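Local coordinates for devB protein (PDB 1Y89) that probably hydrolyses 6-phosphogluconolactone to 6-phosphogluconate in the oxidative branch of the pentose phosphate pathway, at residues 18-23 and 132-137; 62-67 and 87-92; 32-37 and 174-179. All blocks are in the same frame, centred on the assembly; numbering follows the deposited sequence.

Contact 1: 18-23 and 132-137; sequences ADDMLA and FDWILL. With PE5 (3,6,9,12,15,18,21,24-octaoxahexacosan-1-ol), chain F.
A Met-aromatic contact between M21, a selenomethionine, and W134 docks helix 10-25 on one face of the central mixed sheet, where strand 134-137 runs beside strand 31-35. The helix comes no nearer than 9.7 Å at its closest CA pair, M21 CA to W134 CA, and the gap is bridged entirely by side chains. In W134, CG anti to the backbone N (chi1 -164°) extends the indole toward the helix, where CZ3 and CH2 of its six-membered ring make the contacts. M21 SE comes to 4.1 Å from W134 CZ3 after the selenomethionine chain has bent at both chi2 and chi3, and the terminal methyl CE touches the same ring atom alongside it. The selenium lies 5.3 Å from the centroid of the six-membered ring and 68° off its normal, an oblique approach. On the neighbouring position of the helix, D20 CB reaches W134 CH2 at 3.8 Å, also obliquely. L136 CD2, from the same strand, covers one face of the indole near its rim.

D20 OD2 is held in a salt bridge by R186 of strand 186-191; R186 also makes a cation-pi contact with W134. The indole N-H is bonded to S188 OG. A fragment of polyether, PE5, rests on the helix beside this charged pair, its C2 3.5 Å from A23 CB and its C4 3.7 Å from D20 CG.

Between the two segments the interaction is therefore apolar and dispersive, with no hydrogen bond. D20 OD2 and W134 NE1 find their partners on strand 186-191: S188 would fix the rotation of the indole through NE1, while R186, shared between D20 and W134, probably offsets the carboxylate charge next to the ring.

Contact 2: 62-67 and 87-92; sequences LHFWWG and LLFSKI
F89 sets its phenyl ring against both F64 and W66, giving an aromatic cluster of three. On the F64 side, F89 CE1 lies 3.7 Å from F64 CD2; the planes are nearly parallel (28°) but displaced until little of one ring faces the other. With W66 the geometry changes to nearly perpendicular rings (87°) that touch through their edges. F89 CE2 reaches W66 CH2 at 3.5 Å, each atom near the plane of the other's ring, so neither face is used.

F89 is carried by helix 80-89, with a pi-type turn at 87-89. A type I turn from F89 to I92, closed by a weak bond from I92 N to F89 O (3.3 Å), follows; K91 N bonds to L88 O one residue earlier, at 2.7 Å. Across the contact, the alternation of strand 62-70 brings F64 and W66 out on one face, while W65 packs on helix 108-122 across the sheet. Beyond the cluster, F64 rests on I33 and L35 of strand 31-35, W66 on L35, and L88 on F45 and L48 of helix 39-48, placing the cluster between the sheet and its covering helices.

Contact 3: 32-37 and 174-179; sequences HISLSG and VSKTAK
With chi1 at 175°, S34 turns its OG anti to the backbone N and out toward K176, whose chain runs extended until a bend at chi4 (56°) swings NZ onto the hydroxyl. The result is a single hydrogen bond, K176 NZ donating to S34 OG over 2.8 Å, and the lysine CE follows close behind at 3.4 Å from the same oxygen. NZ lies to the side of the CB-OG bond, 3.3 Å from S34 CB.

Both residues are buried. The lysine has further partners in a weak hydrogen bond to W66 O and a cation-pi contact with F132, which probably share in stabilising its charge, and its aliphatic part packs on F115 and M119 of helix 108-122. Just before it, S175 OG donates to K176 O at 2.8 Å, with the donor tilted 17° from the carbonyl plane, and S147 N bonds to the same hydroxyl. T177 then occupies the N-cap position of helix 178-183.

Strand 62-70 lies between strands 31-35 and 172-176, so K176 spans an intervening strand to reach S34. The contact lies near the C-terminal end of parallel strand 31-35 in a Rossmann-like alpha/beta sheet, next to the S36-G37 loop that leads into helix 39-48 and, as in relatives, probably borders the sugar-phosphate site.

Overall arrangement
All three contacts are buried and meet on one mixed sheet, but they use its two faces differently. Contacts 1 and 2 lie on the same face, beneath helices 10-25 and 80-89, and are continuous: M21 SE is 4.0 Å from F64 CE1. Both are apolar and aromatic, although contact 1 has charged groups and bound polyether at its margin. Contact 3 belongs to the face covered by helix 108-122, lies nearest the centre of the chain, and is polar. Strand 31-35 links them through probable backbone hydrogen bonds, W134 O to S34 N (2.8 Å) and W65 O to L35 N (2.7 Å). Contact 2 is nested in the loops closed by the other two.

Contact 1: 18-23 and 132-137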
loop_
_atom_site.group_PDB
_atom_site.type_symbol
_atom_site.label_atom_id
_atom_site.label_comp_id
_atom_site.label_asym_id
_atom_site.label_seq_id
_atom_site.Cartn_x
_atom_site.Cartn_y
_atom_site.Cartn_z
ATOM N N ALA A 18 12.906 4.657 0.859
ATOM C CA ALA A 18 13.726 5.849 0.642
ATOM C C ALA A 18 12.885 6.895 -0.104
ATOM O O ALA A 18 12.990 8.106 0.160
ATOM C CB ALA A 18 14.963 5.480 -0.194
ATOM N N ASP A 19 12.053 6.434 -1.043
ATOM C CA ASP A 19 11.175 7.402 -1.745
ATOM C C ASP A 19 10.228 8.071 -0.762
ATOM O O ASP A 19 9.987 9.280 -0.866
ATOM C CB ASP A 19 10.412 6.773 -2.900
ATOM C CG ASP A 19 11.334 6.394 -4.069
ATOM O OD1 ASP A 19 12.455 6.954 -4.168
ATOM O OD2 ASP A 19 10.920 5.556 -4.877
ATOM N N ASP A 20 9.718 7.306 0.198
ATOM C CA ASP A 20 8.820 7.879 1.213
ATOM C C ASP A 20 9.596 8.859 2.100
ATOM O O ASP A 20 9.095 9.934 2.409
ATOM C CB ASP A 20 8.211 6.763 2.080
ATOM C CG ASP A 20 7.025 6.090 1.426
ATOM O OD1 ASP A 20 6.658 6.467 0.297
ATOM O OD2 ASP A 20 6.453 5.168 2.031
HETATM N N MSE A 21 10.816 8.483 2.489
HETATM C CA MSE A 21 11.672 9.352 3.312
HETATM C C MSE A 21 11.878 10.712 2.616
HETATM O O MSE A 21 11.774 11.771 3.236
HETATM C CB MSE A 21 13.015 8.652 3.564
HETATM C CG MSE A 21 13.812 9.185 4.709
HETATM SE SE MSE A 21 12.976 8.540 6.389
HETATM C CE MSE A 21 13.644 6.838 6.509
ATOM N N LEU A 22 12.207 10.664 1.332
ATOM C CA LEU A 22 12.296 11.876 0.511
ATOM C C LEU A 22 10.996 12.709 0.566
ATOM O O LEU A 22 11.025 13.928 0.850
ATOM C CB LEU A 22 12.622 11.498 -0.950
ATOM C CG LEU A 22 12.779 12.644 -1.968
ATOM C CD1 LEU A 22 13.782 13.670 -1.476
ATOM C CD2 LEU A 22 13.205 12.123 -3.346
ATOM N N ALA A 23 9.860 12.070 0.279
ATOM C CA ALA A 23 8.581 12.797 0.246
ATOM C C ALA A 23 8.238 13.402 1.614
ATOM O O ALA A 23 7.803 14.556 1.708
ATOM C CB ALA A 23 7.431 11.847 -0.214
ATOM N N PHE A 132 4.257 9.400 16.584
ATOM C CA PHE A 132 5.247 9.303 15.522
ATOM C C PHE A 132 4.572 9.357 14.169
ATOM O O PHE A 132 3.466 8.815 13.974
ATOM C CB PHE A 132 6.102 8.030 15.666
ATOM C CG PHE A 132 7.264 8.224 16.622
ATOM C CD1 PHE A 132 7.062 8.190 18.004
ATOM C CD2 PHE A 132 8.533 8.520 16.127
ATOM C CE1 PHE A 132 8.110 8.431 18.895
ATOM C CE2 PHE A 132 9.616 8.763 16.989
ATOM C CZ PHE A 132 9.427 8.710 18.358
ATOM N N ASP A 133 5.241 10.020 13.244
ATOM C CA ASP A 133 4.793 10.005 11.847
ATOM C C ASP A 133 5.024 8.636 11.234
ATOM O O ASP A 133 4.208 8.178 10.419
ATOM C CB ASP A 133 5.511 11.083 11.030
ATOM C CG ASP A 133 5.139 12.475 11.477
ATOM O OD1 ASP A 133 4.056 12.960 11.079
ATOM O OD2 ASP A 133 5.912 13.071 12.253
ATOM N N TRP A 134 6.099 7.969 11.649
ATOM C CA TRP A 134 6.483 6.708 11.016
ATOM C C TRP A 134 7.415 5.939 11.920
ATOM O O TRP A 134 8.440 6.481 12.401
ATOM C CB TRP A 134 7.212 6.994 9.699
ATOM C CG TRP A 134 7.317 5.784 8.758
ATOM C CD1 TRP A 134 6.638 4.586 8.850
ATOM C CD2 TRP A 134 8.104 5.718 7.565
ATOM N NE1 TRP A 134 6.972 3.774 7.778
ATOM C CE2 TRP A 134 7.862 4.453 6.971
ATOM C CE3 TRP A 134 9.010 6.608 6.945
ATOM C CZ2 TRP A 134 8.480 4.055 5.752
ATOM C CZ3 TRP A 134 9.622 6.215 5.739
ATOM C CH2 TRP A 134 9.349 4.947 5.159
ATOM N N ILE A 135 7.089 4.676 12.162
ATOM C CA ILE A 135 7.967 3.816 12.942
ATOM C C ILE A 135 8.295 2.627 12.056
ATOM O O ILE A 135 7.376 1.901 11.600
ATOM C CB ILE A 135 7.297 3.359 14.280
ATOM C CG1 ILE A 135 6.878 4.597 15.129
ATOM C CG2 ILE A 135 8.227 2.419 15.079
ATOM C CD1 ILE A 135 6.239 4.226 16.501
ATOM N N LEU A 136 9.595 2.411 11.841
ATOM C CA LEU A 136 10.085 1.233 11.092
ATOM C C LEU A 136 10.407 0.165 12.132
ATOM O O LEU A 136 11.133 0.449 13.135
ATOM C CB LEU A 136 11.398 1.576 10.346
ATOM C CG LEU A 136 11.289 2.719 9.305
ATOM C CD1 LEU A 136 12.614 2.757 8.470
ATOM C CD2 LEU A 136 10.132 2.492 8.408
ATOM N N LEU A 137 9.886 -1.037 11.918
ATOM C CA LEU A 137 9.993 -2.109 12.909
ATOM C C LEU A 137 10.552 -3.358 12.280
ATOM O O LEU A 137 10.383 -3.577 11.065
ATOM C CB LEU A 137 8.612 -2.438 13.531
ATOM C CG LEU A 137 8.059 -1.279 14.363
ATOM C CD1 LEU A 137 6.577 -1.575 14.692
ATOM C CD2 LEU A 137 8.885 -1.113 15.687
HETATM O O1 PE5 F . 3.421 13.735 1.019
HETATM C C1 PE5 F . 3.601 12.984 2.228
HETATM C C2 PE5 F . 4.841 12.106 2.128
HETATM O O2 PE5 F . 4.600 10.827 2.713
HETATM C C3 PE5 F . 5.076 9.724 1.958
HETATM C C4 PE5 F . 4.518 8.478 2.600
HETATM O O3 PE5 F . 3.313 8.086 1.954
#

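Contact 2: 62-67 and 87-92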
loop_
_atom_site.group_PDB
_atom_site.type_symbol
_atom_site.label_atom_id
_atom_site.label_comp_id
_atom_site.label_asym_id
_atom_site.label_seq_id
_atom_site.Cartn_x
_atom_site.Cartn_y
_atom_site.Cartn_z
ATOM N N LEU A 62 13.653 16.139 8.964
ATOM C CA LEU A 62 13.482 14.779 9.518
ATOM C C LEU A 62 14.107 14.680 10.896
ATOM O O LEU A 62 15.165 15.230 11.132
ATOM C CB LEU A 62 14.106 13.716 8.581
ATOM C CG LEU A 62 13.635 13.633 7.127
ATOM C CD1 LEU A 62 14.225 12.424 6.408
ATOM C CD2 LEU A 62 12.119 13.598 7.041
ATOM N N HIS A 63 13.426 13.999 11.817
ATOM C CA HIS A 63 13.958 13.731 13.143
ATOM C C HIS A 63 14.007 12.238 13.347
ATOM O O HIS A 63 12.997 11.556 13.157
ATOM C CB HIS A 63 13.066 14.395 14.221
ATOM C CG HIS A 63 13.167 15.888 14.207
ATOM N ND1 HIS A 63 13.896 16.595 15.137
ATOM C CD2 HIS A 63 12.723 16.798 13.300
ATOM C CE1 HIS A 63 13.834 17.888 14.851
ATOM N NE2 HIS A 63 13.135 18.035 13.734
ATOM N N PHE A 64 15.176 11.721 13.694
ATOM C CA PHE A 64 15.321 10.285 13.882
ATOM C C PHE A 64 15.410 9.935 15.339
ATOM O O PHE A 64 16.181 10.556 16.098
ATOM C CB PHE A 64 16.561 9.728 13.147
ATOM C CG PHE A 64 16.411 9.732 11.664
ATOM C CD1 PHE A 64 15.342 9.084 11.053
ATOM C CD2 PHE A 64 17.326 10.384 10.872
ATOM C CE1 PHE A 64 15.199 9.086 9.644
ATOM C CE2 PHE A 64 17.188 10.397 9.471
ATOM C CZ PHE A 64 16.118 9.746 8.863
ATOM N N TRP A 65 14.617 8.921 15.692
ATOM C CA TRP A 65 14.596 8.355 17.034
ATOM C C TRP A 65 14.764 6.853 16.823
ATOM O O TRP A 65 14.766 6.407 15.675
ATOM C CB TRP A 65 13.260 8.628 17.724
ATOM C CG TRP A 65 12.886 10.084 17.802
ATOM C CD1 TRP A 65 12.385 10.863 16.774
ATOM C CD2 TRP A 65 12.932 10.915 18.953
ATOM N NE1 TRP A 65 12.145 12.146 17.229
ATOM C CE2 TRP A 65 12.442 12.194 18.568
ATOM C CE3 TRP A 65 13.315 10.707 20.286
ATOM C CZ2 TRP A 65 12.359 13.256 19.451
ATOM C CZ3 TRP A 65 13.227 11.774 21.175
ATOM C CH2 TRP A 65 12.750 13.039 20.746
ATOM N N TRP A 66 14.937 6.111 17.914
ATOM C CA TRP A 66 15.081 4.657 17.893
ATOM C C TRP A 66 13.943 3.953 18.594
ATOM O O TRP A 66 13.559 4.366 19.711
ATOM C CB TRP A 66 16.457 4.236 18.456
ATOM C CG TRP A 66 17.468 4.349 17.346
ATOM C CD1 TRP A 66 17.920 3.344 16.528
ATOM C CD2 TRP A 66 18.062 5.555 16.869
ATOM N NE1 TRP A 66 18.765 3.860 15.585
ATOM C CE2 TRP A 66 18.860 5.218 15.761
ATOM C CE3 TRP A 66 17.979 6.910 17.269
ATOM C CZ2 TRP A 66 19.621 6.178 15.055
ATOM C CZ3 TRP A 66 18.721 7.867 16.561
ATOM C CH2 TRP A 66 19.510 7.500 15.456
ATOM N N GLY A 67 13.383 2.914 17.945
ATOM C CA GLY A 67 12.358 2.099 18.636
ATOM C C GLY A 67 13.002 1.323 19.795
ATOM O O GLY A 67 12.363 0.982 20.791
ATOM N N LEU A 87 26.912 4.181 8.613
ATOM C CA LEU A 87 26.419 3.982 7.233
ATOM C C LEU A 87 25.756 5.213 6.612
ATOM O O LEU A 87 25.767 5.375 5.382
ATOM C CB LEU A 87 25.469 2.778 7.131
ATOM C CG LEU A 87 26.077 1.397 7.474
ATOM C CD1 LEU A 87 24.922 0.344 7.515
ATOM C CD2 LEU A 87 27.166 0.974 6.487
ATOM N N LEU A 88 25.146 6.040 7.465
ATOM C CA LEU A 88 24.357 7.180 6.984
ATOM C C LEU A 88 24.773 8.526 7.560
ATOM O O LEU A 88 25.241 9.416 6.807
ATOM C CB LEU A 88 22.846 6.965 7.222
ATOM C CG LEU A 88 21.910 8.129 6.843
ATOM C CD1 LEU A 88 22.106 8.532 5.325
ATOM C CD2 LEU A 88 20.439 7.758 7.122
ATOM N N PHE A 89 24.569 8.720 8.869
ATOM C CA PHE A 89 24.658 10.093 9.390
ATOM C C PHE A 89 26.013 10.720 9.106
ATOM O O PHE A 89 26.093 11.899 8.777
ATOM C CB PHE A 89 24.349 10.189 10.902
ATOM C CG PHE A 89 23.072 9.519 11.292
ATOM C CD1 PHE A 89 21.948 9.595 10.473
ATOM C CD2 PHE A 89 22.987 8.819 12.498
ATOM C CE1 PHE A 89 20.757 8.976 10.845
ATOM C CE2 PHE A 89 21.815 8.194 12.854
ATOM C CZ PHE A 89 20.698 8.267 12.021
ATOM N N SER A 90 27.077 9.937 9.230
ATOM C CA SER A 90 28.425 10.451 8.954
ATOM C C SER A 90 28.665 10.774 7.459
ATOM O O SER A 90 29.732 11.277 7.093
ATOM C CB SER A 90 29.453 9.437 9.428
ATOM O OG SER A 90 29.403 8.298 8.598
ATOM N N LYS A 91 27.694 10.462 6.600
ATOM C CA LYS A 91 27.855 10.655 5.154
ATOM C C LYS A 91 26.945 11.753 4.619
ATOM O O LYS A 91 26.874 11.953 3.392
ATOM C CB LYS A 91 27.535 9.361 4.382
ATOM C CG LYS A 91 28.100 8.093 4.967
ATOM C CD LYS A 91 29.567 8.029 4.780
ATOM C CE LYS A 91 30.095 6.755 5.368
ATOM N NZ LYS A 91 31.567 6.743 5.244
ATOM N N ILE A 92 26.207 12.423 5.503
ATOM C CA ILE A 92 25.187 13.384 5.072
ATOM C C ILE A 92 25.244 14.638 5.920
ATOM O O ILE A 92 25.913 14.655 6.959
ATOM C CB ILE A 92 23.726 12.811 5.119
ATOM C CG1 ILE A 92 23.344 12.408 6.555
ATOM C CG2 ILE A 92 23.533 11.707 4.069
ATOM C CD1 ILE A 92 21.873 12.138 6.795
#

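Contact 3: 32-37 and 174-179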
loop_
_atom_site.group_PDB
_atom_site.type_symbol
_atom_site.label_atom_id
_atom_site.label_comp_id
_atom_site.label_asym_id
_atom_site.label_seq_id
_atom_site.Cartn_x
_atom_site.Cartn_y
_atom_site.Cartn_z
ATOM N N HIS A 32 8.729 13.031 12.520
ATOM C CA HIS A 32 9.388 12.185 13.517
ATOM C C HIS A 32 9.335 10.730 13.090
ATOM O O HIS A 32 8.222 10.140 12.938
ATOM C CB HIS A 32 8.745 12.423 14.877
ATOM C CG HIS A 32 9.022 13.796 15.391
ATOM N ND1 HIS A 32 10.235 14.136 15.955
ATOM C CD2 HIS A 32 8.281 14.936 15.358
ATOM C CE1 HIS A 32 10.215 15.417 16.287
ATOM N NE2 HIS A 32 9.035 15.926 15.937
ATOM N N ILE A 33 10.533 10.164 12.902
ATOM C CA ILE A 33 10.700 8.818 12.379
ATOM C C ILE A 33 11.453 7.973 13.411
ATOM O O ILE A 33 12.476 8.392 13.951
ATOM C CB ILE A 33 11.414 8.816 11.009
ATOM C CG1 ILE A 33 10.552 9.639 10.000
ATOM C CG2 ILE A 33 11.671 7.323 10.492
ATOM C CD1 ILE A 33 11.279 10.074 8.803
ATOM N N SER A 34 10.915 6.793 13.689
ATOM C CA SER A 34 11.559 5.863 14.613
ATOM C C SER A 34 12.268 4.732 13.828
ATOM O O SER A 34 11.640 4.041 12.999
ATOM C CB SER A 34 10.527 5.293 15.574
ATOM O OG SER A 34 11.132 4.301 16.399
ATOM N N LEU A 35 13.553 4.521 14.126
ATOM C CA LEU A 35 14.377 3.559 13.394
ATOM C C LEU A 35 14.623 2.293 14.188
ATOM O O LEU A 35 14.907 2.364 15.372
ATOM C CB LEU A 35 15.732 4.185 13.062
ATOM C CG LEU A 35 15.730 5.437 12.164
ATOM C CD1 LEU A 35 17.151 5.961 11.989
ATOM C CD2 LEU A 35 15.128 5.084 10.772
ATOM N N SER A 36 14.544 1.150 13.503
ATOM C CA SER A 36 14.977 -0.142 14.026
ATOM C C SER A 36 16.402 -0.363 13.494
ATOM O O SER A 36 16.866 0.381 12.605
ATOM C CB SER A 36 14.024 -1.244 13.528
ATOM O OG SER A 36 13.841 -1.086 12.137
ATOM N N GLY A 37 17.082 -1.377 14.038
ATOM C CA GLY A 37 18.368 -1.789 13.535
ATOM C C GLY A 37 18.214 -3.128 12.819
ATOM O O GLY A 37 17.122 -3.682 12.716
ATOM N N VAL A 174 17.011 -0.279 25.946
ATOM C CA VAL A 174 15.926 0.689 26.202
ATOM C C VAL A 174 14.997 0.600 24.992
ATOM O O VAL A 174 15.465 0.619 23.853
ATOM C CB VAL A 174 16.483 2.119 26.376
ATOM C CG1 VAL A 174 15.336 3.157 26.421
ATOM C CG2 VAL A 174 17.354 2.174 27.638
ATOM N N SER A 175 13.699 0.439 25.247
ATOM C CA SER A 175 12.747 0.250 24.175
ATOM C C SER A 175 11.582 1.202 24.289
ATOM O O SER A 175 11.173 1.546 25.398
ATOM C CB SER A 175 12.201 -1.176 24.214
ATOM O OG SER A 175 11.400 -1.472 23.069
ATOM N N LYS A 176 11.020 1.598 23.152
ATOM C CA LYS A 176 9.650 2.119 23.164
ATOM C C LYS A 176 8.733 1.059 23.754
ATOM O O LYS A 176 9.007 -0.145 23.598
ATOM C CB LYS A 176 9.166 2.396 21.736
ATOM C CG LYS A 176 9.753 3.670 21.127
ATOM C CD LYS A 176 9.024 3.979 19.777
ATOM C CE LYS A 176 9.444 5.322 19.135
ATOM N NZ LYS A 176 10.902 5.518 18.869
ATOM N N THR A 177 7.652 1.484 24.424
ATOM C CA THR A 177 6.630 0.537 24.848
ATOM C C THR A 177 5.616 0.318 23.722
ATOM O O THR A 177 5.584 1.095 22.746
ATOM C CB THR A 177 5.859 1.057 26.065
ATOM O OG1 THR A 177 5.311 2.348 25.746
ATOM C CG2 THR A 177 6.792 1.134 27.276
ATOM N N ALA A 178 4.773 -0.708 23.869
ATOM C CA ALA A 178 3.719 -0.985 22.860
ATOM C C ALA A 178 2.825 0.252 22.620
ATOM O O ALA A 178 2.406 0.542 21.492
ATOM C CB ALA A 178 2.866 -2.173 23.295
ATOM N N LYS A 179 2.548 0.975 23.702
ATOM C CA LYS A 179 1.703 2.158 23.656
ATOM C C LYS A 179 2.178 3.192 22.643
ATOM O O LYS A 179 1.360 3.797 21.923
ATOM C CB LYS A 179 1.694 2.781 25.057
ATOM C CG LYS A 179 1.023 4.096 25.158
ATOM C CD LYS A 179 1.081 4.499 26.663
ATOM C CE LYS A 179 0.345 5.759 26.900
ATOM N NZ LYS A 179 0.211 6.089 28.385
#